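Local coordinates for protein fatty acid amide hydrolase (Candida albicans, PDB 6KVR) that probably hydrolyses amides of monocarboxylic acids, releasing the carboxylate and ammonium, as an enzyme of the amidase signature family, at residues Asp66-Tyr69 with Leu73-Pro76; Glu77-Thr82 with Ala108-Leu113; Glu290-Val295 with His393-Cys398; Lys386-Thr391 with Asp445-Gln450. All coordinates share one frame; numbering follows the deposited sequence.

Contact 1: Asp66-Tyr69 with Leu73-Pro76; sequences DYLY and LLTP
Leu73 N donates to Leu68 O over 3.1 Å (167° at the hydrogen). The arrangement is a short helix-loop-helix connection: the acceptor belongs to the last turn of helix 64-70, the donor sits five residues further on, and the bond draws the loop back against the helix before helix 76-82 begins. Beside this bond the leucines pack. Leu73 points its CB at the helix, and its CD1 lies 4.0 Å from Leu68 CA and 4.2 Å from Tyr67 CD2, where the tyrosine side chain crosses at about a right angle. Leu68 has CG anti to its backbone N (chi1 158°), which brings the end of the side chain to the loop and lays CD1 against both loop leucines, 3.9 Å from Leu73 CB and 4.1 Å from Leu74 CG. Buried Leu74 also reaches His109, Arg110 and Leu113, so the loop packs on helix 100-118 as well. Thr75 then starts helix 76-82 as its N-cap, in a capping box: Thr75 OG1 caps a backbone N of the first turn, while Glu78 OE1 accepts from Thr75 N.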
loop_
_atom_site.group_PDB
_atom_site.type_symbol
_atom_site.label_atom_id
_atom_site.label_comp_id
_atom_site.label_asym_id
_atom_site.label_seq_id
_atom_site.Cartn_x
_atom_site.Cartn_y
_atom_site.Cartn_z
ATOM N N ASP A 66 -6.620 -1.789 42.225
ATOM C CA ASP A 66 -6.337 -1.375 43.593
ATOM C C ASP A 66 -6.371 -2.559 44.546
ATOM O O ASP A 66 -5.485 -2.708 45.397
ATOM C CB ASP A 66 -7.340 -0.317 44.030
ATOM C CG ASP A 66 -6.795 0.565 45.116
ATOM O OD1 ASP A 66 -5.785 1.255 44.856
ATOM O OD2 ASP A 66 -7.344 0.532 46.240
ATOM N N TYR A 67 -7.381 -3.418 44.403
ATOM C CA TYR A 67 -7.523 -4.600 45.250
ATOM C C TYR A 67 -6.325 -5.541 45.137
ATOM O O TYR A 67 -5.893 -6.131 46.136
ATOM C CB TYR A 67 -8.801 -5.339 44.873
ATOM C CG TYR A 67 -9.210 -6.424 45.845
ATOM C CD1 TYR A 67 -9.714 -6.111 47.101
ATOM C CD2 TYR A 67 -9.106 -7.765 45.494
ATOM C CE1 TYR A 67 -10.102 -7.105 47.977
ATOM C CE2 TYR A 67 -9.489 -8.760 46.356
ATOM C CZ TYR A 67 -9.979 -8.427 47.595
ATOM O OH TYR A 67 -10.347 -9.431 48.450
ATOM N N LEU A 68 -5.808 -5.732 43.922
ATOM C CA LEU A 68 -4.670 -6.621 43.718
ATOM C C LEU A 68 -3.496 -6.220 44.603
ATOM O O LEU A 68 -2.857 -7.067 45.244
ATOM C CB LEU A 68 -4.258 -6.589 42.246
ATOM C CG LEU A 68 -2.828 -7.024 41.930
ATOM C CD1 LEU A 68 -2.655 -8.525 42.158
ATOM C CD2 LEU A 68 -2.446 -6.613 40.506
ATOM N N TYR A 69 -3.203 -4.919 44.646
ATOM C CA TYR A 69 -2.074 -4.435 45.420
ATOM C C TYR A 69 -2.398 -4.369 46.911
ATOM O O TYR A 69 -1.583 -4.779 47.741
ATOM C CB TYR A 69 -1.659 -3.071 44.885
ATOM C CG TYR A 69 -0.914 -3.157 43.572
ATOM C CD1 TYR A 69 0.450 -3.411 43.549
ATOM C CD2 TYR A 69 -1.572 -2.993 42.359
ATOM C CE1 TYR A 69 1.140 -3.488 42.360
ATOM C CE2 TYR A 69 -0.884 -3.059 41.161
ATOM C CZ TYR A 69 0.468 -3.312 41.167
ATOM O OH TYR A 69 1.174 -3.396 39.982
ATOM N N LEU A 73 -2.276 -9.910 46.443
ATOM C CA LEU A 73 -2.704 -11.217 45.950
ATOM C C LEU A 73 -1.550 -12.034 45.381
ATOM O O LEU A 73 -1.647 -13.261 45.329
ATOM C CB LEU A 73 -3.802 -11.061 44.898
ATOM C CG LEU A 73 -5.065 -10.297 45.302
ATOM C CD1 LEU A 73 -6.077 -10.328 44.146
ATOM C CD2 LEU A 73 -5.675 -10.851 46.595
ATOM N N LEU A 74 -0.483 -11.388 44.934
ATOM C CA LEU A 74 0.744 -12.057 44.532
ATOM C C LEU A 74 1.795 -11.887 45.628
ATOM O O LEU A 74 1.714 -10.975 46.457
ATOM C CB LEU A 74 1.277 -11.488 43.210
ATOM C CG LEU A 74 0.298 -11.360 42.033
ATOM C CD1 LEU A 74 0.876 -10.430 40.984
ATOM C CD2 LEU A 74 -0.068 -12.721 41.417
ATOM N N THR A 75 2.786 -12.783 45.624
ATOM C CA THR A 75 3.910 -12.666 46.537
ATOM C C THR A 75 4.760 -11.457 46.157
ATOM O O THR A 75 4.617 -10.904 45.062
ATOM C CB THR A 75 4.767 -13.935 46.509
ATOM O OG1 THR A 75 5.445 -14.031 45.248
ATOM C CG2 THR A 75 3.907 -15.180 46.736
ATOM N N PRO A 76 5.642 -11.006 47.057
ATOM C CA PRO A 76 6.571 -9.931 46.671
ATOM C C PRO A 76 7.396 -10.267 45.445
ATOM O O PRO A 76 7.725 -9.369 44.659
ATOM C CB PRO A 76 7.451 -9.768 47.919
ATOM C CG PRO A 76 6.572 -10.181 49.042
ATOM C CD PRO A 76 5.675 -11.270 48.510
#

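Contact 2: Glu77-Thr82 with Ala108-Leu113; sequences EEFAIT and AHRATL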
loop_
_atom_site.group_PDB
_atom_site.type_symbol
_atom_site.label_atom_id
_atom_site.label_comp_id
_atom_site.label_asym_id
_atom_site.label_seq_id
_atom_site.Cartn_x
_atom_site.Cartn_y
_atom_site.Cartn_z
ATOM N N GLU A 77 7.750 -11.540 45.265
ATOM C CA GLU A 77 8.544 -11.956 44.114
ATOM C C GLU A 77 7.743 -11.832 42.821
ATOM O O GLU A 77 8.262 -11.341 41.810
ATOM C CB GLU A 77 9.012 -13.402 44.297
ATOM C CG GLU A 77 10.118 -13.633 45.325
ATOM C CD GLU A 77 9.632 -13.505 46.771
ATOM O OE1 GLU A 77 8.491 -13.938 47.089
ATOM O OE2 GLU A 77 10.417 -13.002 47.607
ATOM N N GLU A 78 6.481 -12.282 42.841
ATOM C CA GLU A 78 5.622 -12.182 41.662
ATOM C C GLU A 78 5.347 -10.728 41.295
ATOM O O GLU A 78 5.314 -10.379 40.107
ATOM C CB GLU A 78 4.313 -12.933 41.901
ATOM C CG GLU A 78 4.428 -14.463 41.847
ATOM C CD GLU A 78 3.209 -15.149 42.454
ATOM O OE1 GLU A 78 2.684 -14.622 43.460
ATOM O OE2 GLU A 78 2.768 -16.207 41.927
ATOM N N PHE A 79 5.153 -9.860 42.298
ATOM C CA PHE A 79 5.012 -8.433 42.010
ATOM C C PHE A 79 6.302 -7.871 41.432
ATOM O O PHE A 79 6.274 -7.040 40.513
ATOM C CB PHE A 79 4.624 -7.656 43.270
ATOM C CG PHE A 79 3.146 -7.645 43.553
ATOM C CD1 PHE A 79 2.244 -7.128 42.624
ATOM C CD2 PHE A 79 2.653 -8.142 44.755
ATOM C CE1 PHE A 79 0.872 -7.123 42.880
ATOM C CE2 PHE A 79 1.286 -8.143 45.018
ATOM C CZ PHE A 79 0.395 -7.629 44.077
ATOM N N ALA A 80 7.442 -8.310 41.966
ATOM C CA ALA A 80 8.722 -7.813 41.483
ATOM C C ALA A 80 8.939 -8.209 40.033
ATOM O O ALA A 80 9.446 -7.417 39.231
ATOM C CB ALA A 80 9.856 -8.341 42.362
ATOM N N ILE A 81 8.540 -9.428 39.674
ATOM C CA ILE A 81 8.677 -9.878 38.295
ATOM C C ILE A 81 7.690 -9.140 37.391
ATOM O O ILE A 81 8.089 -8.508 36.402
ATOM C CB ILE A 81 8.496 -11.403 38.217
ATOM C CG1 ILE A 81 9.744 -12.097 38.767
ATOM C CG2 ILE A 81 8.211 -11.847 36.775
ATOM C CD1 ILE A 81 9.621 -13.599 38.860
ATOM N N THR A 82 6.393 -9.179 37.737
ATOM C CA THR A 82 5.338 -8.691 36.855
ATOM C C THR A 82 5.252 -7.172 36.792
ATOM O O THR A 82 4.465 -6.658 35.995
ATOM C CB THR A 82 3.965 -9.255 37.256
ATOM O OG1 THR A 82 3.656 -8.921 38.616
ATOM C CG2 THR A 82 3.944 -10.750 37.096
ATOM N N ALA A 108 1.376 -15.897 34.680
ATOM C CA ALA A 108 0.265 -16.840 34.596
ATOM C C ALA A 108 -0.688 -16.673 35.778
ATOM O O ALA A 108 -1.919 -16.666 35.611
ATOM C CB ALA A 108 0.805 -18.272 34.534
ATOM N N HIS A 109 -0.125 -16.567 36.991
ATOM C CA HIS A 109 -0.918 -16.253 38.172
ATOM C C HIS A 109 -1.666 -14.934 37.988
ATOM O O HIS A 109 -2.887 -14.867 38.171
ATOM C CB HIS A 109 0.011 -16.196 39.395
ATOM C CG HIS A 109 -0.698 -16.178 40.716
ATOM N ND1 HIS A 109 -0.030 -16.336 41.914
ATOM C CD2 HIS A 109 -2.005 -16.006 41.033
ATOM C CE1 HIS A 109 -0.897 -16.271 42.909
ATOM N NE2 HIS A 109 -2.102 -16.076 42.403
ATOM N N ARG A 110 -0.949 -13.873 37.597
ATOM C CA ARG A 110 -1.593 -12.570 37.473
ATOM C C ARG A 110 -2.662 -12.570 36.379
ATOM O O ARG A 110 -3.670 -11.861 36.507
ATOM C CB ARG A 110 -0.541 -11.485 37.221
ATOM C CG ARG A 110 -1.019 -10.059 37.537
ATOM C CD ARG A 110 0.141 -9.070 37.743
ATOM N NE ARG A 110 -0.314 -7.680 37.710
ATOM C CZ ARG A 110 0.395 -6.634 38.123
ATOM N NH1 ARG A 110 1.608 -6.771 38.636
ATOM N NH2 ARG A 110 -0.130 -5.415 38.028
ATOM N N ALA A 111 -2.484 -13.385 35.324
ATOM C CA ALA A 111 -3.478 -13.444 34.251
ATOM C C ALA A 111 -4.733 -14.180 34.699
ATOM O O ALA A 111 -5.844 -13.826 34.284
ATOM C CB ALA A 111 -2.879 -14.104 33.003
ATOM N N THR A 112 -4.585 -15.210 35.541
ATOM C CA THR A 112 -5.769 -15.907 36.053
ATOM C C THR A 112 -6.598 -14.983 36.936
ATOM O O THR A 112 -7.836 -14.972 36.855
ATOM C CB THR A 112 -5.359 -17.160 36.835
ATOM O OG1 THR A 112 -4.496 -17.970 36.028
ATOM C CG2 THR A 112 -6.575 -17.980 37.217
ATOM N N LEU A 113 -5.929 -14.198 37.786
ATOM C CA LEU A 113 -6.630 -13.175 38.554
ATOM C C LEU A 113 -7.330 -12.186 37.625
ATOM O O LEU A 113 -8.521 -11.895 37.797
ATOM C CB LEU A 113 -5.649 -12.471 39.497
ATOM C CG LEU A 113 -5.143 -13.409 40.609
ATOM C CD1 LEU A 113 -3.912 -12.836 41.310
ATOM C CD2 LEU A 113 -6.249 -13.773 41.613
#
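The His109 imidazole meets Glu78 with its edge: ND1 donates in the ring plane to Glu78 OE2 over 2.8 Å at 161°, while Tyr46 stacks on the ring. The carboxylate is turned 65° from the imidazole and accepts the N-H on the syn side of OE2, somewhat out of its own plane. Glu78 OE1 is held by the start of its own helix, so both oxygens are used and the rotation of the carboxylate is fixed. The Arg110 guanidinium likewise works at its edge. NH1 donates in plane to Thr82 OG1 (3.0 Å) and forms a salt bridge with Asp83, NE binds Tyr243 O, and NH2 binds Tyr69 OH; these partners hold the group flat at the end of a chain extended from CG to NE. The same NH1 lies 4.1 Å from Phe79 CD1, near the plane of the phenyl ring and thus at its rim, not over its face. Thr82 OG1 in turn donates to Glu78 O (2.7 Å), which also accepts from Thr82 N on the opposite face of the carbonyl. The hydroxyl therefore bridges the helix carbonyl and the arginine. All this lies away from the predicted catalytic residues. With segment axes 11.0 Å apart and 92° between them, helices 76-82 and 100-118 are joined by polar side chains, two hydrogen bonds spanning a perpendicular helix crossing.

Contact 3: Glu290-Val295 with His393-Cys398; sequences ESVPAV and HKMYNC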
loop_
_atom_site.group_PDB
_atom_site.type_symbol
_atom_site.label_atom_id
_atom_site.label_comp_id
_atom_site.label_asym_id
_atom_site.label_seq_id
_atom_site.Cartn_x
_atom_site.Cartn_y
_atom_site.Cartn_z
ATOM N N GLU A 290 -9.679 -3.204 1.226
ATOM C CA GLU A 290 -8.465 -2.430 1.054
ATOM C C GLU A 290 -8.679 -0.928 1.184
ATOM O O GLU A 290 -7.690 -0.183 1.232
ATOM C CB GLU A 290 -7.880 -2.708 -0.338
ATOM C CG GLU A 290 -6.801 -3.732 -0.403
ATOM C CD GLU A 290 -6.046 -3.623 -1.715
ATOM O OE1 GLU A 290 -6.712 -3.577 -2.786
ATOM O OE2 GLU A 290 -4.794 -3.551 -1.669
ATOM N N SER A 291 -9.924 -0.457 1.173
ATOM C CA SER A 291 -10.162 0.983 1.232
ATOM C C SER A 291 -9.728 1.565 2.575
ATOM O O SER A 291 -9.153 2.660 2.622
ATOM C CB SER A 291 -11.632 1.282 0.942
ATOM O OG SER A 291 -11.931 1.055 -0.444
ATOM N N VAL A 292 -9.990 0.858 3.673
ATOM C CA VAL A 292 -9.445 1.228 4.977
ATOM C C VAL A 292 -8.893 -0.045 5.609
ATOM O O VAL A 292 -9.604 -0.759 6.339
ATOM C CB VAL A 292 -10.484 1.948 5.862
ATOM C CG1 VAL A 292 -11.805 1.167 5.985
ATOM C CG2 VAL A 292 -9.894 2.252 7.228
ATOM N N PRO A 293 -7.643 -0.391 5.325
ATOM C CA PRO A 293 -7.125 -1.684 5.784
ATOM C C PRO A 293 -6.888 -1.699 7.287
ATOM O O PRO A 293 -6.500 -0.697 7.894
ATOM C CB PRO A 293 -5.812 -1.847 4.999
ATOM C CG PRO A 293 -5.431 -0.480 4.568
ATOM C CD PRO A 293 -6.703 0.312 4.434
ATOM N N ALA A 294 -7.152 -2.857 7.879
ATOM C CA ALA A 294 -6.878 -3.100 9.278
ATOM C C ALA A 294 -5.372 -3.138 9.522
ATOM O O ALA A 294 -4.556 -3.154 8.600
ATOM C CB ALA A 294 -7.515 -4.412 9.726
ATOM N N VAL A 295 -5.010 -3.161 10.797
ATOM C CA VAL A 295 -3.625 -3.053 11.218
ATOM C C VAL A 295 -3.495 -3.836 12.511
ATOM O O VAL A 295 -4.450 -3.952 13.279
ATOM C CB VAL A 295 -3.250 -1.558 11.370
ATOM C CG1 VAL A 295 -2.828 -1.209 12.796
ATOM C CG2 VAL A 295 -2.228 -1.147 10.345
ATOM N N HIS A 393 -17.156 5.355 7.512
ATOM C CA HIS A 393 -18.249 4.483 7.927
ATOM C C HIS A 393 -18.985 3.888 6.734
ATOM O O HIS A 393 -19.518 2.780 6.843
ATOM C CB HIS A 393 -19.196 5.216 8.877
ATOM C CG HIS A 393 -18.655 5.301 10.273
ATOM N ND1 HIS A 393 -17.487 5.969 10.576
ATOM C CD2 HIS A 393 -19.040 4.686 11.415
ATOM C CE1 HIS A 393 -17.213 5.817 11.861
ATOM N NE2 HIS A 393 -18.141 5.041 12.393
ATOM N N LYS A 394 -19.026 4.589 5.590
ATOM C CA LYS A 394 -19.543 3.955 4.383
ATOM C C LYS A 394 -18.645 2.798 3.979
ATOM O O LYS A 394 -19.131 1.734 3.576
ATOM C CB LYS A 394 -19.643 4.970 3.235
ATOM C CG LYS A 394 -20.778 5.984 3.325
ATOM C CD LYS A 394 -20.735 6.897 2.087
ATOM C CE LYS A 394 -21.727 8.060 2.161
ATOM N NZ LYS A 394 -21.194 9.263 1.418
HETATM N N MSE A 395 -17.324 2.990 4.104
HETATM C CA MSE A 395 -16.315 2.019 3.673
HETATM C C MSE A 395 -16.473 0.724 4.445
HETATM O O MSE A 395 -16.292 -0.359 3.889
HETATM C CB MSE A 395 -14.887 2.548 3.878
HETATM C CG MSE A 395 -14.343 3.454 2.774
HETATM SE SE MSE A 395 -12.585 4.231 3.277
HETATM C CE MSE A 395 -12.052 4.995 1.571
ATOM N N TYR A 396 -16.805 0.841 5.736
ATOM C CA TYR A 396 -16.949 -0.349 6.569
ATOM C C TYR A 396 -17.979 -1.309 5.994
ATOM O O TYR A 396 -17.794 -2.531 6.061
ATOM C CB TYR A 396 -17.346 0.025 8.003
ATOM C CG TYR A 396 -16.264 0.707 8.791
ATOM C CD1 TYR A 396 -14.930 0.434 8.552
ATOM C CD2 TYR A 396 -16.586 1.623 9.802
ATOM C CE1 TYR A 396 -13.930 1.078 9.280
ATOM C CE2 TYR A 396 -15.599 2.260 10.540
ATOM C CZ TYR A 396 -14.271 1.980 10.276
ATOM O OH TYR A 396 -13.282 2.612 10.993
ATOM N N ASN A 397 -19.070 -0.778 5.422
ATOM C CA ASN A 397 -20.228 -1.593 5.060
ATOM C C ASN A 397 -20.512 -1.629 3.563
ATOM O O ASN A 397 -21.563 -2.146 3.164
ATOM C CB ASN A 397 -21.483 -1.102 5.799
ATOM C CG ASN A 397 -21.469 -1.452 7.274
ATOM O OD1 ASN A 397 -20.517 -2.059 7.770
ATOM N ND2 ASN A 397 -22.532 -1.074 7.986
ATOM N N CYS A 398 -19.610 -1.118 2.715
ATOM C CA CYS A 398 -20.020 -0.945 1.322
ATOM C C CYS A 398 -20.103 -2.256 0.542
ATOM O O CYS A 398 -20.435 -2.213 -0.659
ATOM C CB CYS A 398 -19.089 0.042 0.598
ATOM S SG CYS A 398 -17.360 -0.484 0.482
#
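Met395, present as selenomethionine, is where the helix first meets the loop 290-295. Its CB lies 4.0 Å from Val292 CG1, and the chain then runs extended along Ser291, with SE 3.8 Å from Ser291 O and the terminal CE 3.8 Å from Ser291 CB. The methylene and carbonyl of the serine meet the selenium-bearing chain; Ser291 OG turns to Asn441 and Asn437 of helix 434-457, and Ser291 O accepts from Arg444. The contact thus places the later part of helix 385-397 against the loop that leads into strand 295-300 of the central mixed sheet of the amidase fold. Next comes Tyr396, whose CB leaves the backbone away from the loop. With chi1 at -70° the ring, which also sets CE2 4.0 Å above the centre of the His393 imidazole, nevertheless bends back, bringing CE1 within 3.9 Å of Val292 CG1; the methyl approaches the ring obliquely and is shared between Met395 and Tyr396. The Tyr396 side chain comes about 3 Å from Gly255, predicted to bind substrate, and about 8 Å from Ser257, the predicted acyl-ester nucleophile.

Contact 4: Lys386-Thr391 with Asp445-Gln450; sequences KLAYET and DQLRDQ
Helices 385-397 and 434-457 pass close at Ala388 and Leu447, whose CA atoms are 7.3 Å apart. Leu447 does most of the touching. Its CB points at the partner helix, CG stands anti to the carbonyl carbon (chi1 -68°), and the branch ends in CD1 lying against the backbone of Ala388, 3.9 Å from Ala388 CA and 4.0 Å from Ala388 CB. The alanine methyl is directed along the flank of its helix, and the leucine branch rests on the main chain beside it. The other branch, Leu447 CD2, meets Leu387 CD2 methyl to methyl at a looser 4.5 Å, toward the exposed margin of the contact. This is an apolar helix-helix contact between two helices of the amidase fold, and helix 482-490 fills in beside it: Leu486 packs on Ala388, and Leu490 on Leu447. One turn past Leu387, Thr391 folds its hydroxyl back along its own helix. OG1 donates to Leu387 O over 2.8 Å from above the carbonyl plane, 37° out of it, while Thr391 N binds the same oxygen from the opposite face, also at 2.8 Å. With its polar end tied up in this way, the buried threonine packs on Leu440 and Thr443 of helix 434-457. On the subunit interface, Asp449 OD2 forms a salt bridge with Lys280 of the second subunit, and Asp449 OD1 accepts from Ser324 N of that subunit.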
loop_
_atom_site.group_PDB
_atom_site.type_symbol
_atom_site.label_atom_id
_atom_site.label_comp_id
_atom_site.label_asym_id
_atom_site.label_seq_id
_atom_site.Cartn_x
_atom_site.Cartn_y
_atom_site.Cartn_z
ATOM N N LYS A 386 -16.276 15.691 9.376
ATOM C CA LYS A 386 -17.563 15.113 9.014
ATOM C C LYS A 386 -17.455 14.271 7.746
ATOM O O LYS A 386 -17.983 13.156 7.688
ATOM C CB LYS A 386 -18.611 16.214 8.845
ATOM C CG LYS A 386 -19.990 15.688 8.455
ATOM C CD LYS A 386 -21.036 16.784 8.554
ATOM C CE LYS A 386 -22.355 16.346 7.927
ATOM N NZ LYS A 386 -23.401 17.409 8.021
ATOM N N LEU A 387 -16.780 14.785 6.710
ATOM C CA LEU A 387 -16.572 13.965 5.522
ATOM C C LEU A 387 -15.750 12.719 5.853
ATOM O O LEU A 387 -16.044 11.623 5.358
ATOM C CB LEU A 387 -15.898 14.792 4.427
ATOM C CG LEU A 387 -15.679 14.114 3.071
ATOM C CD1 LEU A 387 -17.014 13.756 2.422
ATOM C CD2 LEU A 387 -14.844 15.021 2.159
ATOM N N ALA A 388 -14.709 12.868 6.684
ATOM C CA ALA A 388 -13.889 11.716 7.038
ATOM C C ALA A 388 -14.721 10.663 7.759
ATOM O O ALA A 388 -14.642 9.473 7.431
ATOM C CB ALA A 388 -12.697 12.143 7.894
ATOM N N TYR A 389 -15.567 11.091 8.696
ATOM C CA TYR A 389 -16.384 10.152 9.464
ATOM C C TYR A 389 -17.361 9.412 8.564
ATOM O O TYR A 389 -17.472 8.182 8.631
ATOM C CB TYR A 389 -17.135 10.895 10.570
ATOM C CG TYR A 389 -18.048 10.011 11.392
ATOM C CD1 TYR A 389 -17.548 9.241 12.439
ATOM C CD2 TYR A 389 -19.417 9.942 11.122
ATOM C CE1 TYR A 389 -18.388 8.441 13.212
ATOM C CE2 TYR A 389 -20.269 9.130 11.891
ATOM C CZ TYR A 389 -19.747 8.381 12.928
ATOM O OH TYR A 389 -20.581 7.565 13.686
ATOM N N GLU A 390 -18.055 10.147 7.689
ATOM C CA GLU A 390 -19.033 9.536 6.796
ATOM C C GLU A 390 -18.366 8.622 5.783
ATOM O O GLU A 390 -18.886 7.542 5.474
ATOM C CB GLU A 390 -19.835 10.612 6.054
ATOM C CG GLU A 390 -21.005 11.159 6.855
ATOM C CD GLU A 390 -21.442 12.549 6.402
ATOM O OE1 GLU A 390 -22.232 13.187 7.134
ATOM O OE2 GLU A 390 -21.020 12.993 5.307
ATOM N N THR A 391 -17.224 9.041 5.233
ATOM C CA THR A 391 -16.573 8.207 4.230
ATOM C C THR A 391 -16.100 6.895 4.841
ATOM O O THR A 391 -16.315 5.822 4.270
ATOM C CB THR A 391 -15.400 8.949 3.579
ATOM O OG1 THR A 391 -15.875 10.160 2.985
ATOM C CG2 THR A 391 -14.765 8.074 2.487
ATOM N N ASP A 445 -7.931 9.779 -0.351
ATOM C CA ASP A 445 -6.637 10.303 -0.753
ATOM C C ASP A 445 -6.592 11.819 -0.605
ATOM O O ASP A 445 -5.561 12.375 -0.203
ATOM C CB ASP A 445 -6.327 9.864 -2.180
ATOM C CG ASP A 445 -6.022 8.371 -2.266
ATOM O OD1 ASP A 445 -5.858 7.726 -1.190
ATOM O OD2 ASP A 445 -5.919 7.848 -3.402
ATOM N N GLN A 446 -7.709 12.502 -0.896
ATOM C CA GLN A 446 -7.750 13.953 -0.718
ATOM C C GLN A 446 -7.607 14.339 0.749
ATOM O O GLN A 446 -6.915 15.313 1.074
ATOM C CB GLN A 446 -9.042 14.525 -1.298
ATOM C CG GLN A 446 -9.023 14.601 -2.805
ATOM C CD GLN A 446 -10.408 14.811 -3.384
ATOM O OE1 GLN A 446 -11.406 14.640 -2.693
ATOM N NE2 GLN A 446 -10.471 15.210 -4.652
ATOM N N LEU A 447 -8.262 13.597 1.643
ATOM C CA LEU A 447 -8.142 13.865 3.071
ATOM C C LEU A 447 -6.719 13.643 3.555
ATOM O O LEU A 447 -6.181 14.448 4.323
ATOM C CB LEU A 447 -9.101 12.971 3.855
ATOM C CG LEU A 447 -10.575 13.285 3.630
ATOM C CD1 LEU A 447 -11.397 12.098 4.079
ATOM C CD2 LEU A 447 -10.975 14.555 4.381
ATOM N N ARG A 448 -6.105 12.535 3.132
ATOM C CA ARG A 448 -4.731 12.242 3.517
ATOM C C ARG A 448 -3.781 13.357 3.094
ATOM O O ARG A 448 -2.884 13.741 3.859
ATOM C CB ARG A 448 -4.291 10.913 2.909
ATOM C CG ARG A 448 -4.835 9.715 3.654
ATOM C CD ARG A 448 -4.447 8.408 2.969
ATOM N NE ARG A 448 -5.099 7.278 3.622
ATOM C CZ ARG A 448 -4.823 6.003 3.372
ATOM N NH1 ARG A 448 -3.961 5.659 2.425
ATOM N NH2 ARG A 448 -5.422 5.055 4.093
ATOM N N ASP A 449 -3.953 13.886 1.880
ATOM C CA ASP A 449 -3.089 14.972 1.437
ATOM C C ASP A 449 -3.369 16.237 2.233
ATOM O O ASP A 449 -2.433 16.940 2.637
ATOM C CB ASP A 449 -3.267 15.221 -0.063
ATOM C CG ASP A 449 -2.521 14.197 -0.915
ATOM O OD1 ASP A 449 -1.426 13.759 -0.502
ATOM O OD2 ASP A 449 -3.028 13.823 -1.998
ATOM N N GLN A 450 -4.649 16.532 2.487
ATOM C CA GLN A 450 -4.980 17.743 3.230
ATOM C C GLN A 450 -4.270 17.754 4.579
ATOM O O GLN A 450 -3.696 18.772 4.977
ATOM C CB GLN A 450 -6.499 17.862 3.406
ATOM C CG GLN A 450 -6.927 19.145 4.101
ATOM C CD GLN A 450 -8.444 19.341 4.155
ATOM O OE1 GLN A 450 -9.223 18.398 4.001
ATOM N NE2 GLN A 450 -8.863 20.581 4.358
#

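How the contacts relate
From the N terminus, contact 1 closes the short loop between helices 64-70 and 76-82, and contact 2 follows in series, closing the longer excursion from helix 76-82 to helix 100-118. The two touch, with Tyr69 and Leu74 of contact 1 meeting Arg110 and His109 of contact 2, so these helices form one cluster. On the opposite side of the chain's centre, contact 3 closes the 97-residue connection from 290-295 to 393-398, and contact 4 the 53-residue one from 386-391 to 445-450; the two cross. Both use helix 385-397, tying it to the 290-295 loop and to helix 434-457, and both adjoin the second subunit.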